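Local coordinates for protein major centromere autoantigen B (Homo sapiens, PDB 1UFI) that binds centromeric DNA and pairs with a second copy of itself through this small helical dimerization domain, at residues A14-V19 with H38-L43. Numbering follows the deposited sequence.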
loop_
_atom_site.group_PDB
_atom_site.type_symbol
_atom_site.label_atom_id
_atom_site.label_comp_id
_atom_site.label_asym_id
_atom_site.label_seq_id
_atom_site.Cartn_x
_atom_site.Cartn_y
_atom_site.Cartn_z
ATOM N N ALA A 14 3.421 5.685 -7.769
ATOM C CA ALA A 14 3.507 7.047 -7.213
ATOM C C ALA A 14 2.721 7.115 -5.913
ATOM O O ALA A 14 3.208 7.610 -4.896
ATOM C CB ALA A 14 3.004 8.096 -8.224
ATOM N N TYR A 15 1.499 6.620 -5.976
ATOM C CA TYR A 15 0.574 6.532 -4.790
ATOM C C TYR A 15 1.207 5.699 -3.694
ATOM O O TYR A 15 1.182 6.035 -2.544
ATOM C CB TYR A 15 -0.724 5.898 -5.201
ATOM C CG TYR A 15 -1.470 6.668 -6.307
ATOM C CD1 TYR A 15 -1.203 8.015 -6.555
ATOM C CD2 TYR A 15 -2.427 6.022 -7.055
ATOM C CE1 TYR A 15 -1.903 8.706 -7.595
ATOM C CE2 TYR A 15 -3.116 6.696 -8.065
ATOM C CZ TYR A 15 -2.854 7.992 -8.312
ATOM O OH TYR A 15 -3.606 8.572 -9.322
ATOM N N PHE A 16 1.758 4.543 -4.046
ATOM C CA PHE A 16 2.443 3.733 -3.060
ATOM C C PHE A 16 3.622 4.426 -2.355
ATOM O O PHE A 16 3.829 4.273 -1.123
ATOM C CB PHE A 16 2.941 2.398 -3.698
ATOM C CG PHE A 16 3.451 1.456 -2.649
ATOM C CD1 PHE A 16 4.791 1.361 -2.344
ATOM C CD2 PHE A 16 2.502 0.767 -1.871
ATOM C CE1 PHE A 16 5.205 0.531 -1.261
ATOM C CE2 PHE A 16 2.910 -0.098 -0.844
ATOM C CZ PHE A 16 4.269 -0.167 -0.526
ATOM N N ALA A 17 4.366 5.241 -3.110
ATOM C CA ALA A 17 5.445 6.060 -2.557
ATOM C C ALA A 17 4.893 7.010 -1.455
ATOM O O ALA A 17 5.519 7.183 -0.414
ATOM C CB ALA A 17 6.175 6.836 -3.704
ATOM N N MET A 18 3.706 7.544 -1.694
ATOM C CA MET A 18 3.083 8.458 -0.760
ATOM C C MET A 18 2.563 7.665 0.458
ATOM O O MET A 18 2.657 8.146 1.577
ATOM C CB MET A 18 1.937 9.237 -1.460
ATOM C CG MET A 18 2.451 10.207 -2.519
ATOM S SD MET A 18 3.470 11.537 -1.796
ATOM C CE MET A 18 4.555 11.257 -2.167
ATOM N N VAL A 19 1.995 6.479 0.251
ATOM C CA VAL A 19 1.649 5.587 1.387
ATOM C C VAL A 19 2.906 5.309 2.262
ATOM O O VAL A 19 2.809 5.343 3.508
ATOM C CB VAL A 19 1.024 4.215 0.911
ATOM C CG1 VAL A 19 0.832 3.271 2.118
ATOM C CG2 VAL A 19 -0.256 4.411 0.107
ATOM N N HIS A 38 7.151 -5.993 1.314
ATOM C CA HIS A 38 6.393 -7.069 0.665
ATOM C C HIS A 38 5.363 -6.536 -0.329
ATOM O O HIS A 38 5.250 -7.041 -1.444
ATOM C CB HIS A 38 5.795 -8.028 1.701
ATOM C CG HIS A 38 6.822 -8.979 2.245
ATOM N ND1 HIS A 38 7.214 -10.119 1.554
ATOM C CD2 HIS A 38 7.637 -8.885 3.321
ATOM C CE1 HIS A 38 8.177 -10.725 2.247
ATOM N NE2 HIS A 38 8.449 -9.997 3.321
ATOM N N LEU A 39 4.575 -5.548 0.061
ATOM C CA LEU A 39 3.549 -5.047 -0.893
ATOM C C LEU A 39 4.169 -4.380 -2.131
ATOM O O LEU A 39 3.687 -4.562 -3.247
ATOM C CB LEU A 39 2.514 -4.169 -0.156
ATOM C CG LEU A 39 1.298 -3.966 -1.051
ATOM C CD1 LEU A 39 0.632 -5.264 -1.339
ATOM C CD2 LEU A 39 0.366 -2.963 -0.285
ATOM N N GLU A 40 5.272 -3.669 -1.927
ATOM C CA GLU A 40 5.991 -2.980 -3.010
ATOM C C GLU A 40 6.457 -4.034 -4.013
ATOM O O GLU A 40 6.340 -3.835 -5.236
ATOM C CB GLU A 40 7.193 -2.205 -2.496
ATOM C CG GLU A 40 7.732 -1.301 -3.579
ATOM C CD GLU A 40 8.819 -0.331 -3.094
ATOM O OE1 GLU A 40 9.880 -0.215 -3.753
ATOM O OE2 GLU A 40 8.658 0.319 -2.032
ATOM N N HIS A 41 6.924 -5.162 -3.470
ATOM C CA HIS A 41 7.462 -6.247 -4.282
ATOM C C HIS A 41 6.354 -6.838 -5.096
ATOM O O HIS A 41 6.511 -6.966 -6.304
ATOM C CB HIS A 41 8.072 -7.333 -3.404
ATOM C CG HIS A 41 8.560 -8.509 -4.184
ATOM N ND1 HIS A 41 9.828 -8.569 -4.714
ATOM C CD2 HIS A 41 7.944 -9.659 -4.536
ATOM C CE1 HIS A 41 9.970 -9.707 -5.371
ATOM N NE2 HIS A 41 8.843 -10.383 -5.291
ATOM N N ASP A 42 5.192 -7.066 -4.458
ATOM C CA ASP A 42 4.053 -7.687 -5.143
ATOM C C ASP A 42 3.646 -6.756 -6.272
ATOM O O ASP A 42 3.352 -7.210 -7.399
ATOM C CB ASP A 42 2.812 -7.883 -4.210
ATOM C CG ASP A 42 3.040 -8.910 -3.117
ATOM O OD1 ASP A 42 3.821 -9.866 -3.322
ATOM O OD2 ASP A 42 2.479 -8.815 -2.008
ATOM N N LEU A 43 3.553 -5.444 -5.985
ATOM C CA LEU A 43 3.121 -4.475 -7.002
ATOM C C LEU A 43 4.018 -4.571 -8.266
ATOM O O LEU A 43 3.472 -4.557 -9.373
ATOM C CB LEU A 43 3.188 -3.073 -6.447
ATOM C CG LEU A 43 1.995 -2.709 -5.576
ATOM C CD1 LEU A 43 2.452 -1.487 -4.679
ATOM C CD2 LEU A 43 0.806 -2.334 -6.457
#
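Phe16 reaches across from helix 9-23 and sets its ring among Leu39, Glu40 and Leu43 of helix 30-49. Two leucines and the aliphatic part of Glu40 make the apolar contacts. Leu43 lays one methyl, CD1, over a face of the ring, 4.0 Å from the centroid and 30° off the normal, a CH-pi contact biased toward the CG-CD2 side; Leu43 CD1 lies 3.6 Å from Phe16 CD2. Phe16 CE2 meets Leu39 CD2 at 3.9 Å. The trans chi1 of Phe16 (-171°) turns the ring toward the other segment, whose axis lies 11.5 Å away. The two segments run antiparallel, as the arms of the two-helix hairpin of each dimerization domain; Leu39 also packs against Leu39 of the second subunit, so the intrachain core continues into the dimer interface. Glu40 supplies the polar border. Its extended chain passes the ring rim at about a right angle, Glu40 CB 3.6 Å from Phe16 CE1, with the carboxylate plane turned 74° from the ring. Glu40 OE2 sits near the ring plane, 3.5 Å from Phe16 CE1, where the partly positive ring hydrogens would probably favour it. The same oxygen forms a salt bridge with Lys20, one turn beyond Phe16.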